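Local coordinates for mandelate racemase/muconate lactonizing enzyme family protein (Azoarcus sp., PDB 2QDE) that belongs to the mandelate racemase/muconate lactonizing enzyme family of the enolase superfamily and holds a barium ion in its metal site, at residues A[9-14]-A[376-381]; A[35-40]-A[369-374]; A[137-142]-A[159-164]. One frame throughout, in Å; residues are numbered along the deposited sequence.

Interaction 1 (A[9-14]-A[376-381]); sequences EVIPIS and RLVTPG
The backbones of Ile13 and Val378 meet in a single bridge, CA to CA 4.2 Å, where the chain leaving helix 371-377 runs across strand 5-15 of the antiparallel N-terminal sheet with end-to-end directions 86° apart. Two hydrogen bonds close the bridge. Thr379 N donates to Pro12 O at 2.9 Å, coming from above the carbonyl plane, while Ser14 N points almost straight down the carbonyl of Leu377, N to O 2.8 Å. Both acceptors also draw a CA-H: Val378 CA lies 3.2 Å from Pro12 O, and Ile13 CA packs similarly against Leu377 O. On the apolar side the side chains of Ile11 and Val378 cross at about a right angle, CG2 to CG2 4.1 Å, and Val378 CG1 drops toward the ring of Pro12. The polar end is a small network. Thr379 OG1, turned to the side of its own backbone N (chi1 -55°), is bonded to nearby Gln62 NE2 and donates to Ser14 OG. That serine hydroxyl is in turn bonded to Asp32 OD1 of the neighbouring strand 31-40, and the Thr379 methyl CG2 sits 3.3 Å from the same Ser14 OG.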
ATOM      1  N   GLU A   9     -28.830  32.027 -26.824  1.00 20.70           N
ATOM      2  CA  GLU A   9     -27.991  32.927 -27.607  1.00 22.01           C
ATOM      3  C   GLU A   9     -26.551  33.039 -27.104  1.00 21.83           C
ATOM      4  O   GLU A   9     -26.315  33.342 -25.934  1.00 21.14           O
ATOM      5  CB  GLU A   9     -28.642  34.317 -27.638  1.00 22.47           C
ATOM      6  CG  GLU A   9     -27.729  35.443 -28.093  1.00 24.09           C
ATOM      7  CD  GLU A   9     -28.428  36.788 -28.085  1.00 26.63           C
ATOM      8  OE1 GLU A   9     -29.438  36.928 -27.361  1.00 26.90           O
ATOM      9  OE2 GLU A   9     -27.963  37.710 -28.791  1.00 28.31           O
ATOM     10  N   VAL A  10     -25.598  32.810 -28.007  1.00 20.10           N
ATOM     11  CA  VAL A  10     -24.176  32.887 -27.680  1.00 20.69           C
ATOM     12  C   VAL A  10     -23.503  33.978 -28.505  1.00 20.12           C
ATOM     13  O   VAL A  10     -23.494  33.918 -29.731  1.00 21.26           O
ATOM     14  CB  VAL A  10     -23.464  31.547 -27.951  1.00 19.24           C
ATOM     15  CG1 VAL A  10     -21.989  31.667 -27.604  1.00 19.65           C
ATOM     16  CG2 VAL A  10     -24.112  30.444 -27.131  1.00 19.72           C
ATOM     17  N   ILE A  11     -22.941  34.966 -27.815  1.00 19.76           N
ATOM     18  CA  ILE A  11     -22.283  36.106 -28.445  1.00 19.13           C
ATOM     19  C   ILE A  11     -20.767  36.080 -28.277  1.00 20.13           C
ATOM     20  O   ILE A  11     -20.258  36.126 -27.153  1.00 20.17           O
ATOM     21  CB  ILE A  11     -22.783  37.433 -27.825  1.00 20.86           C
ATOM     22  CG1 ILE A  11     -24.309  37.452 -27.793  1.00 19.39           C
ATOM     23  CG2 ILE A  11     -22.227  38.615 -28.603  1.00 18.70           C
ATOM     24  CD1 ILE A  11     -24.875  38.569 -26.962  1.00 21.82           C
ATOM     25  N   PRO A  12     -20.022  36.023 -29.394  1.00 19.75           N
ATOM     26  CA  PRO A  12     -18.557  36.002 -29.315  1.00 19.78           C
ATOM     27  C   PRO A  12     -18.007  37.425 -29.181  1.00 20.91           C
ATOM     28  O   PRO A  12     -18.256  38.276 -30.038  1.00 20.06           O
ATOM     29  CB  PRO A  12     -18.160  35.356 -30.635  1.00 20.38           C
ATOM     30  CG  PRO A  12     -19.191  35.920 -31.580  1.00 20.39           C
ATOM     31  CD  PRO A  12     -20.483  35.828 -30.783  1.00 18.99           C
ATOM     32  N   ILE A  13     -17.275  37.689 -28.104  1.00 19.26           N
ATOM     33  CA  ILE A  13     -16.707  39.015 -27.901  1.00 20.42           C
ATOM     34  C   ILE A  13     -15.189  39.014 -27.743  1.00 20.00           C
ATOM     35  O   ILE A  13     -14.575  38.011 -27.361  1.00 19.24           O
ATOM     36  CB  ILE A  13     -17.318  39.726 -26.659  1.00 21.66           C
ATOM     37  CG1 ILE A  13     -17.117  38.872 -25.409  1.00 21.29           C
ATOM     38  CG2 ILE A  13     -18.803  40.002 -26.883  1.00 20.20           C
ATOM     39  CD1 ILE A  13     -17.417  39.626 -24.103  1.00 21.51           C
ATOM     40  N   SER A  14     -14.590  40.152 -28.063  1.00 19.27           N
ATOM     41  CA  SER A  14     -13.152  40.327 -27.939  1.00 20.38           C
ATOM     42  C   SER A  14     -12.952  41.630 -27.171  1.00 20.95           C
ATOM     43  O   SER A  14     -13.305  42.701 -27.657  1.00 19.40           O
ATOM     44  CB  SER A  14     -12.497  40.412 -29.320  1.00 19.26           C
ATOM     45  OG  SER A  14     -12.589  39.177 -30.013  1.00 19.96           O
ATOM     46  N   ARG A 376     -20.452  46.506 -29.752  1.00 21.29           N
ATOM     47  CA  ARG A 376     -19.177  47.042 -30.211  1.00 21.56           C
ATOM     48  C   ARG A 376     -18.009  46.078 -30.012  1.00 21.72           C
ATOM     49  O   ARG A 376     -17.013  46.151 -30.735  1.00 20.55           O
ATOM     50  CB  ARG A 376     -18.858  48.373 -29.508  1.00 23.43           C
ATOM     51  CG  ARG A 376     -19.675  49.558 -30.004  1.00 27.10           C
ATOM     52  CD  ARG A 376     -19.104  50.886 -29.520  1.00 30.89           C
ATOM     53  NE  ARG A 376     -19.375  51.150 -28.110  1.00 33.35           N
ATOM     54  CZ  ARG A 376     -20.568  51.499 -27.635  1.00 36.20           C
ATOM     55  NH1 ARG A 376     -21.609  51.630 -28.462  1.00 36.93           N
ATOM     56  NH2 ARG A 376     -20.727  51.715 -26.333  1.00 36.74           N
ATOM     57  N   LEU A 377     -18.128  45.168 -29.048  1.00 19.24           N
ATOM     58  CA  LEU A 377     -17.040  44.228 -28.777  1.00 19.64           C
ATOM     59  C   LEU A 377     -17.139  42.871 -29.473  1.00 20.32           C
ATOM     60  O   LEU A 377     -16.269  42.023 -29.288  1.00 19.59           O
ATOM     61  CB  LEU A 377     -16.885  44.007 -27.265  1.00 19.10           C
ATOM     62  CG  LEU A 377     -16.529  45.222 -26.389  1.00 20.61           C
ATOM     63  CD1 LEU A 377     -16.263  44.750 -24.965  1.00 21.63           C
ATOM     64  CD2 LEU A 377     -15.299  45.940 -26.922  1.00 21.30           C
ATOM     65  N   VAL A 378     -18.183  42.657 -30.269  1.00 18.95           N
ATOM     66  CA  VAL A 378     -18.320  41.386 -30.973  1.00 18.40           C
ATOM     67  C   VAL A 378     -17.055  41.134 -31.798  1.00 19.56           C
ATOM     68  O   VAL A 378     -16.568  42.018 -32.495  1.00 18.53           O
ATOM     69  CB  VAL A 378     -19.566  41.389 -31.888  1.00 18.98           C
ATOM     70  CG1 VAL A 378     -19.672  40.067 -32.656  1.00 19.64           C
ATOM     71  CG2 VAL A 378     -20.812  41.612 -31.043  1.00 18.97           C
ATOM     72  N   THR A 379     -16.516  39.923 -31.686  1.00 19.10           N
ATOM     73  CA  THR A 379     -15.297  39.532 -32.384  1.00 17.95           C
ATOM     74  C   THR A 379     -15.388  39.743 -33.899  1.00 19.22           C
ATOM     75  O   THR A 379     -16.316  39.261 -34.549  1.00 18.20           O
ATOM     76  CB  THR A 379     -14.969  38.040 -32.106  1.00 17.61           C
ATOM     77  OG1 THR A 379     -14.906  37.817 -30.690  1.00 17.86           O
ATOM     78  CG2 THR A 379     -13.637  37.657 -32.737  1.00 16.32           C
ATOM     79  N   PRO A 380     -14.417  40.474 -34.478  1.00 19.67           N
ATOM     80  CA  PRO A 380     -14.409  40.734 -35.924  1.00 20.67           C
ATOM     81  C   PRO A 380     -14.493  39.443 -36.733  1.00 22.10           C
ATOM     82  O   PRO A 380     -13.791  38.475 -36.433  1.00 23.19           O
ATOM     83  CB  PRO A 380     -13.078  41.454 -36.139  1.00 21.81           C
ATOM     84  CG  PRO A 380     -12.885  42.200 -34.844  1.00 22.03           C
ATOM     85  CD  PRO A 380     -13.297  41.165 -33.811  1.00 20.39           C
ATOM     86  N   GLY A 381     -15.352  39.433 -37.749  1.00 21.16           N
ATOM     87  CA  GLY A 381     -15.506  38.258 -38.590  1.00 21.41           C
ATOM     88  C   GLY A 381     -16.450  37.218 -38.015  1.00 22.32           C
ATOM     89  O   GLY A 381     -16.727  36.198 -38.646  1.00 21.55           O
TER

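Interaction 2 (A[35-40]-A[369-374])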
ATOM      1  N   LEU A  35     -20.341  35.315 -24.490  1.00 18.36           N
ATOM      2  CA  LEU A  35     -21.410  35.705 -23.580  1.00 17.88           C
ATOM      3  C   LEU A  35     -22.589  34.807 -23.915  1.00 19.17           C
ATOM      4  O   LEU A  35     -22.816  34.475 -25.082  1.00 20.45           O
ATOM      5  CB  LEU A  35     -21.823  37.166 -23.769  1.00 17.92           C
ATOM      6  CG  LEU A  35     -20.835  38.293 -23.459  1.00 19.23           C
ATOM      7  CD1 LEU A  35     -21.602  39.611 -23.468  1.00 19.51           C
ATOM      8  CD2 LEU A  35     -20.164  38.086 -22.101  1.00 19.12           C
ATOM      9  N   LEU A  36     -23.336  34.412 -22.893  1.00 18.12           N
ATOM     10  CA  LEU A  36     -24.486  33.542 -23.077  1.00 17.97           C
ATOM     11  C   LEU A  36     -25.762  34.193 -22.571  1.00 18.67           C
ATOM     12  O   LEU A  36     -25.770  34.861 -21.537  1.00 18.97           O
ATOM     13  CB  LEU A  36     -24.275  32.226 -22.322  1.00 18.30           C
ATOM     14  CG  LEU A  36     -25.462  31.255 -22.231  1.00 18.90           C
ATOM     15  CD1 LEU A  36     -25.822  30.731 -23.618  1.00 18.47           C
ATOM     16  CD2 LEU A  36     -25.104  30.103 -21.306  1.00 18.70           C
ATOM     17  N   LYS A  37     -26.842  33.992 -23.309  1.00 18.39           N
ATOM     18  CA  LYS A  37     -28.137  34.507 -22.903  1.00 18.68           C
ATOM     19  C   LYS A  37     -29.151  33.389 -23.022  1.00 19.17           C
ATOM     20  O   LYS A  37     -29.322  32.811 -24.096  1.00 20.33           O
ATOM     21  CB  LYS A  37     -28.578  35.688 -23.775  1.00 20.13           C
ATOM     22  CG  LYS A  37     -27.856  36.984 -23.478  1.00 19.70           C
ATOM     23  CD  LYS A  37     -28.418  38.129 -24.317  1.00 22.41           C
ATOM     24  CE  LYS A  37     -27.634  39.422 -24.095  1.00 22.25           C
ATOM     25  NZ  LYS A  37     -28.126  40.527 -24.984  1.00 24.76           N
ATOM     26  N   LEU A  38     -29.803  33.073 -21.908  1.00 17.90           N
ATOM     27  CA  LEU A  38     -30.833  32.049 -21.883  1.00 18.06           C
ATOM     28  C   LEU A  38     -32.161  32.781 -21.719  1.00 18.92           C
ATOM     29  O   LEU A  38     -32.514  33.215 -20.620  1.00 18.85           O
ATOM     30  CB  LEU A  38     -30.618  31.081 -20.719  1.00 16.61           C
ATOM     31  CG  LEU A  38     -29.316  30.273 -20.698  1.00 17.51           C
ATOM     32  CD1 LEU A  38     -29.385  29.259 -19.558  1.00 19.23           C
ATOM     33  CD2 LEU A  38     -29.109  29.560 -22.031  1.00 16.77           C
ATOM     34  N   HIS A  39     -32.880  32.933 -22.827  1.00 19.97           N
ATOM     35  CA  HIS A  39     -34.165  33.624 -22.822  1.00 20.78           C
ATOM     36  C   HIS A  39     -35.311  32.745 -22.347  1.00 20.19           C
ATOM     37  O   HIS A  39     -35.480  31.632 -22.832  1.00 21.14           O
ATOM     38  CB  HIS A  39     -34.501  34.125 -24.225  1.00 20.33           C
ATOM     39  CG  HIS A  39     -33.500  35.086 -24.784  1.00 21.10           C
ATOM     40  ND1 HIS A  39     -32.306  34.681 -25.342  1.00 21.33           N
ATOM     41  CD2 HIS A  39     -33.511  36.439 -24.859  1.00 19.58           C
ATOM     42  CE1 HIS A  39     -31.625  35.742 -25.737  1.00 20.74           C
ATOM     43  NE2 HIS A  39     -32.335  36.821 -25.455  1.00 22.79           N
ATOM     44  N   SER A  40     -36.109  33.249 -21.410  1.00 22.18           N
ATOM     45  CA  SER A  40     -37.256  32.496 -20.911  1.00 23.03           C
ATOM     46  C   SER A  40     -38.528  32.987 -21.604  1.00 24.88           C
ATOM     47  O   SER A  40     -38.525  34.025 -22.272  1.00 23.85           O
ATOM     48  CB  SER A  40     -37.413  32.678 -19.404  1.00 23.70           C
ATOM     49  OG  SER A  40     -37.970  33.941 -19.108  1.00 25.06           O
ATOM     50  N   LEU A 369     -26.119  44.499 -18.261  1.00 23.82           N
ATOM     51  CA  LEU A 369     -25.243  44.625 -19.419  1.00 24.17           C
ATOM     52  C   LEU A 369     -25.377  45.926 -20.200  1.00 24.53           C
ATOM     53  O   LEU A 369     -26.476  46.448 -20.399  1.00 24.40           O
ATOM     54  CB  LEU A 369     -25.463  43.462 -20.395  1.00 24.23           C
ATOM     55  CG  LEU A 369     -24.826  42.101 -20.106  1.00 25.56           C
ATOM     56  CD1 LEU A 369     -25.122  41.160 -21.262  1.00 25.34           C
ATOM     57  CD2 LEU A 369     -23.321  42.249 -19.931  1.00 25.07           C
ATOM     58  N   ASN A 370     -24.239  46.450 -20.632  1.00 22.96           N
ATOM     59  CA  ASN A 370     -24.226  47.644 -21.455  1.00 23.44           C
ATOM     60  C   ASN A 370     -24.385  47.024 -22.844  1.00 23.32           C
ATOM     61  O   ASN A 370     -23.400  46.636 -23.469  1.00 21.61           O
ATOM     62  CB  ASN A 370     -22.877  48.354 -21.333  1.00 23.91           C
ATOM     63  CG  ASN A 370     -22.785  49.583 -22.214  1.00 24.59           C
ATOM     64  OD1 ASN A 370     -23.419  49.651 -23.269  1.00 24.62           O
ATOM     65  ND2 ASN A 370     -21.977  50.551 -21.801  1.00 24.03           N
ATOM     66  N   GLU A 371     -25.627  46.908 -23.305  1.00 22.96           N
ATOM     67  CA  GLU A 371     -25.923  46.284 -24.596  1.00 24.64           C
ATOM     68  C   GLU A 371     -25.181  46.837 -25.814  1.00 25.31           C
ATOM     69  O   GLU A 371     -24.675  46.066 -26.637  1.00 22.99           O
ATOM     70  CB  GLU A 371     -27.429  46.326 -24.875  1.00 25.47           C
ATOM     71  CG  GLU A 371     -28.299  45.584 -23.865  1.00 27.33           C
ATOM     72  CD  GLU A 371     -27.993  44.096 -23.777  1.00 30.35           C
ATOM     73  OE1 GLU A 371     -27.529  43.504 -24.782  1.00 31.15           O
ATOM     74  OE2 GLU A 371     -28.242  43.508 -22.697  1.00 31.15           O
ATOM     75  N   ASP A 372     -25.120  48.158 -25.955  1.00 26.26           N
ATOM     76  CA  ASP A 372     -24.430  48.702 -27.110  1.00 28.15           C
ATOM     77  C   ASP A 372     -22.925  48.436 -27.069  1.00 26.45           C
ATOM     78  O   ASP A 372     -22.307  48.216 -28.112  1.00 25.57           O
ATOM     79  CB  ASP A 372     -24.752  50.199 -27.290  1.00 33.49           C
ATOM     80  CG  ASP A 372     -24.824  50.955 -25.989  1.00 38.98           C
ATOM     81  OD1 ASP A 372     -23.745  51.254 -25.429  1.00 42.29           O
ATOM     82  OD2 ASP A 372     -25.959  51.264 -25.525  1.00 41.90           O
ATOM     83  N   LEU A 373     -22.335  48.423 -25.876  1.00 24.30           N
ATOM     84  CA  LEU A 373     -20.905  48.139 -25.762  1.00 22.78           C
ATOM     85  C   LEU A 373     -20.681  46.688 -26.175  1.00 21.48           C
ATOM     86  O   LEU A 373     -19.686  46.357 -26.825  1.00 21.07           O
ATOM     87  CB  LEU A 373     -20.416  48.353 -24.324  1.00 21.93           C
ATOM     88  CG  LEU A 373     -18.971  47.948 -24.012  1.00 21.28           C
ATOM     89  CD1 LEU A 373     -18.003  48.673 -24.931  1.00 19.87           C
ATOM     90  CD2 LEU A 373     -18.662  48.268 -22.554  1.00 21.92           C
ATOM     91  N   VAL A 374     -21.616  45.823 -25.801  1.00 20.99           N
ATOM     92  CA  VAL A 374     -21.510  44.417 -26.160  1.00 20.57           C
ATOM     93  C   VAL A 374     -21.445  44.308 -27.681  1.00 22.20           C
ATOM     94  O   VAL A 374     -20.592  43.608 -28.229  1.00 21.73           O
ATOM     95  CB  VAL A 374     -22.709  43.615 -25.643  1.00 21.15           C
ATOM     96  CG1 VAL A 374     -22.778  42.267 -26.340  1.00 20.38           C
ATOM     97  CG2 VAL A 374     -22.579  43.418 -24.138  1.00 21.99           C
TER
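The carboxylate of Glu371 is the flat group that meets Lys37 across this contact, and the ammonium meets OE1 on its syn side, 23° out of the carboxylate plane. Lys37 NZ is 3.0 Å from Glu371 OE1 in a hydrogen-bonded salt bridge, whereas Glu371 OE2 stays at 3.8 Å from Lys37 NZ, making the grip one-sided. The two side chains approach from opposite directions. Lys37 is fully extended beyond CG and reaches from the strand to the helix, while Glu371 starts out to one side of the strand, and its bend at chi2 (-61°) brings the carboxylate nearer. The amide of Asn370, the other flat group on the helix side, works within its own segment: at the N-cap, its OD1 accepts from Leu373 N at 3.1 Å, with the donor well above the amide plane.

Apolar contacts accompany the salt bridge. The methylene CE of Lys37 passes 4.2 Å from Leu369 CD1, so the end of the lysine's aliphatic chain touches the leucine while NZ reaches the glutamate. Two residues earlier on the strand, Leu35 and Val374 reach toward each other tip to tip; Leu35 CD1 lies 4.0 Å from Val374 CG2 and almost as near to CG1, thus resting against both valine methyls. Leu369 CD1 also borders this leucine tip, and Ile345 packs on Leu35 and Leu369. Both Leu35 and Lys37 direct their side chains from strand 31-40 to the helix, whereas Leu36 faces helix 101-119. Packing of this kind, with the C-terminal helix 371-377 packed against the antiparallel sheet of the N-terminal domain, belongs to the two-domain architecture of the enolase superfamily.

Interaction 3 (A[137-142]-A[159-164])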
ATOM      1  N   LEU A 137      -8.871  39.883  -1.099  1.00 19.71           N
ATOM      2  CA  LEU A 137      -8.198  39.479  -2.322  1.00 19.47           C
ATOM      3  C   LEU A 137      -6.682  39.617  -2.334  1.00 20.33           C
ATOM      4  O   LEU A 137      -6.093  40.382  -1.570  1.00 20.79           O
ATOM      5  CB  LEU A 137      -8.745  40.286  -3.502  1.00 20.71           C
ATOM      6  CG  LEU A 137     -10.235  40.210  -3.829  1.00 20.88           C
ATOM      7  CD1 LEU A 137     -10.586  41.312  -4.839  1.00 21.62           C
ATOM      8  CD2 LEU A 137     -10.576  38.830  -4.382  1.00 18.87           C
ATOM      9  N   GLY A 138      -6.079  38.854  -3.237  1.00 20.69           N
ATOM     10  CA  GLY A 138      -4.649  38.876  -3.471  1.00 21.34           C
ATOM     11  C   GLY A 138      -4.589  39.159  -4.962  1.00 21.84           C
ATOM     12  O   GLY A 138      -5.629  39.100  -5.622  1.00 21.60           O
ATOM     13  N   LEU A 139      -3.417  39.447  -5.520  1.00 21.95           N
ATOM     14  CA  LEU A 139      -3.358  39.754  -6.950  1.00 24.22           C
ATOM     15  C   LEU A 139      -2.110  39.259  -7.666  1.00 23.59           C
ATOM     16  O   LEU A 139      -1.021  39.239  -7.087  1.00 23.61           O
ATOM     17  CB  LEU A 139      -3.468  41.266  -7.144  1.00 25.61           C
ATOM     18  CG  LEU A 139      -4.380  41.787  -8.250  1.00 28.46           C
ATOM     19  CD1 LEU A 139      -5.834  41.459  -7.912  1.00 28.64           C
ATOM     20  CD2 LEU A 139      -4.187  43.298  -8.385  1.00 29.79           C
ATOM     21  N   VAL A 140      -2.278  38.864  -8.927  1.00 22.22           N
ATOM     22  CA  VAL A 140      -1.170  38.391  -9.758  1.00 23.19           C
ATOM     23  C   VAL A 140      -0.565  39.610 -10.455  1.00 23.89           C
ATOM     24  O   VAL A 140      -1.301  40.458 -10.952  1.00 22.89           O
ATOM     25  CB  VAL A 140      -1.654  37.427 -10.867  1.00 24.19           C
ATOM     26  CG1 VAL A 140      -0.454  36.847 -11.608  1.00 25.17           C
ATOM     27  CG2 VAL A 140      -2.486  36.318 -10.272  1.00 25.86           C
ATOM     28  N   LEU A 141       0.759  39.694 -10.517  1.00 22.76           N
ATOM     29  CA  LEU A 141       1.397  40.844 -11.158  1.00 26.28           C
ATOM     30  C   LEU A 141       1.742  40.603 -12.629  1.00 27.21           C
ATOM     31  O   LEU A 141       1.896  39.462 -13.071  1.00 26.42           O
ATOM     32  CB  LEU A 141       2.665  41.240 -10.393  1.00 24.70           C
ATOM     33  CG  LEU A 141       2.521  41.458  -8.884  1.00 24.76           C
ATOM     34  CD1 LEU A 141       3.854  41.943  -8.322  1.00 25.07           C
ATOM     35  CD2 LEU A 141       1.425  42.474  -8.593  1.00 25.51           C
ATOM     36  N   GLY A 142       1.863  41.693 -13.382  1.00 28.55           N
ATOM     37  CA  GLY A 142       2.191  41.586 -14.791  1.00 29.57           C
ATOM     38  C   GLY A 142       3.678  41.423 -15.028  1.00 30.55           C
ATOM     39  O   GLY A 142       4.498  41.810 -14.191  1.00 30.86           O
ATOM     40  N   GLU A 159      -2.618  49.371  -1.844  1.00 25.85           N
ATOM     41  CA  GLU A 159      -4.056  49.414  -2.091  1.00 25.41           C
ATOM     42  C   GLU A 159      -4.830  48.574  -1.075  1.00 25.94           C
ATOM     43  O   GLU A 159      -6.024  48.798  -0.861  1.00 25.45           O
ATOM     44  CB  GLU A 159      -4.350  48.929  -3.512  1.00 28.61           C
ATOM     45  CG  GLU A 159      -5.816  49.002  -3.934  1.00 31.95           C
ATOM     46  CD  GLU A 159      -6.415  50.385  -3.769  1.00 35.00           C
ATOM     47  OE1 GLU A 159      -5.694  51.385  -3.995  1.00 35.43           O
ATOM     48  OE2 GLU A 159      -7.620  50.473  -3.421  1.00 36.96           O
ATOM     49  N   GLY A 160      -4.154  47.604  -0.456  1.00 25.51           N
ATOM     50  CA  GLY A 160      -4.811  46.772   0.543  1.00 25.34           C
ATOM     51  C   GLY A 160      -4.857  45.273   0.276  1.00 24.55           C
ATOM     52  O   GLY A 160      -5.334  44.498   1.111  1.00 24.51           O
ATOM     53  N   PHE A 161      -4.366  44.845  -0.878  1.00 23.83           N
ATOM     54  CA  PHE A 161      -4.388  43.427  -1.201  1.00 23.71           C
ATOM     55  C   PHE A 161      -3.606  42.575  -0.200  1.00 23.52           C
ATOM     56  O   PHE A 161      -2.609  43.015   0.370  1.00 23.05           O
ATOM     57  CB  PHE A 161      -3.921  43.224  -2.631  1.00 22.60           C
ATOM     58  CG  PHE A 161      -4.892  43.769  -3.641  1.00 23.20           C
ATOM     59  CD1 PHE A 161      -4.846  45.108  -4.022  1.00 22.93           C
ATOM     60  CD2 PHE A 161      -5.907  42.957  -4.152  1.00 22.59           C
ATOM     61  CE1 PHE A 161      -5.804  45.637  -4.899  1.00 22.87           C
ATOM     62  CE2 PHE A 161      -6.869  43.472  -5.026  1.00 22.85           C
ATOM     63  CZ  PHE A 161      -6.814  44.821  -5.401  1.00 23.29           C
ATOM     64  N   HIS A 162      -4.086  41.348  -0.006  1.00 24.17           N
ATOM     65  CA  HIS A 162      -3.558  40.404   0.976  1.00 22.38           C
ATOM     66  C   HIS A 162      -2.404  39.488   0.596  1.00 22.19           C
ATOM     67  O   HIS A 162      -1.775  38.893   1.468  1.00 21.44           O
ATOM     68  CB  HIS A 162      -4.741  39.600   1.502  1.00 23.22           C
ATOM     69  CG  HIS A 162      -5.872  40.468   1.953  1.00 24.54           C
ATOM     70  ND1 HIS A 162      -6.027  40.868   3.264  1.00 25.53           N
ATOM     71  CD2 HIS A 162      -6.847  41.092   1.253  1.00 24.46           C
ATOM     72  CE1 HIS A 162      -7.049  41.701   3.349  1.00 25.43           C
ATOM     73  NE2 HIS A 162      -7.563  41.856   2.142  1.00 25.50           N
ATOM     74  N   PHE A 163      -2.141  39.340  -0.693  1.00 20.13           N
ATOM     75  CA  PHE A 163      -1.001  38.543  -1.114  1.00 20.86           C
ATOM     76  C   PHE A 163      -0.568  38.977  -2.495  1.00 19.84           C
ATOM     77  O   PHE A 163      -1.276  39.729  -3.163  1.00 21.02           O
ATOM     78  CB  PHE A 163      -1.298  37.029  -1.051  1.00 19.84           C
ATOM     79  CG  PHE A 163      -2.354  36.549  -2.006  1.00 20.08           C
ATOM     80  CD1 PHE A 163      -2.086  36.425  -3.365  1.00 20.38           C
ATOM     81  CD2 PHE A 163      -3.601  36.150  -1.528  1.00 20.61           C
ATOM     82  CE1 PHE A 163      -3.044  35.900  -4.234  1.00 22.05           C
ATOM     83  CE2 PHE A 163      -4.562  35.624  -2.384  1.00 21.47           C
ATOM     84  CZ  PHE A 163      -4.285  35.498  -3.738  1.00 21.68           C
ATOM     85  N   VAL A 164       0.607  38.525  -2.909  1.00 20.28           N
ATOM     86  CA  VAL A 164       1.145  38.872  -4.212  1.00 21.15           C
ATOM     87  C   VAL A 164       1.614  37.605  -4.919  1.00 21.98           C
ATOM     88  O   VAL A 164       2.464  36.883  -4.406  1.00 22.24           O
ATOM     89  CB  VAL A 164       2.331  39.851  -4.063  1.00 21.93           C
ATOM     90  CG1 VAL A 164       3.023  40.045  -5.400  1.00 22.75           C
ATOM     91  CG2 VAL A 164       1.832  41.187  -3.520  1.00 22.61           C
TER
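This contact closes a beta-alpha-beta crossover of the TIM-barrel domain: strand 135-140 runs into helix 146-159, and the chain returns beside it to enter the parallel strand 164-167. Gly160 ends the helix in a Schellman motif, its positive phi turning the chain back toward the barrel. Two backbone bonds join the segments. His162 N meets Leu137 O at 2.7 Å, nearly straight and in the carbonyl plane, and Leu139 N donates to Phe163 O at 3.2 Å from above the carbonyl plane. A parallel bridge pairs Leu139 with Val164.

Side chains pack along both segments. Phe161 takes Leu139 obliquely, with CD2 of the leucine over one face of the ring near its rim and CD1 at 3.7 Å from Phe161 CE2; the CB of Leu137 comes to Phe161 CD2 and CE2 from the other side of the ring plane, 4.0 Å from CD2. The imidazole of His162 has Leu137 O at its edge near the ring plane, and Tyr356 meets it edge-to-face. Phe163, its chi1 of 65° setting CG between the backbone N and the carbonyl carbon, turns a ring face to Gly138 CA in a CH-pi contact modelled too tightly to be exact. Leu141, its flank covered by Val156 and Ala153 of the helix, crosses Val164, with Leu141 CD1 3.6 Å from Val164 CG1.

Interactions 1 and 2 are neighbours on the N-terminal antiparallel sheet, their centres 11 Å apart. They share helix 371-377 and lie on strands 5-15 and 31-40, adjacent in that sheet and joined directly by Glu9 O to Lys37 N. The C-terminal part of the chain thus returns to hold that sheet at two places. Interaction 3 belongs to the barrel, about 30 Å from the centre of either, with nearest atoms about 20 Å away. Along the chain the contacts are nested: 137-142 with 159-164 lies inside the loop closed by interaction 2, which lies inside that of interaction 1. Long-range pairing ties the sheet domain to the chain's end, while the crossover forms one unit of the barrel that carries the barium ion.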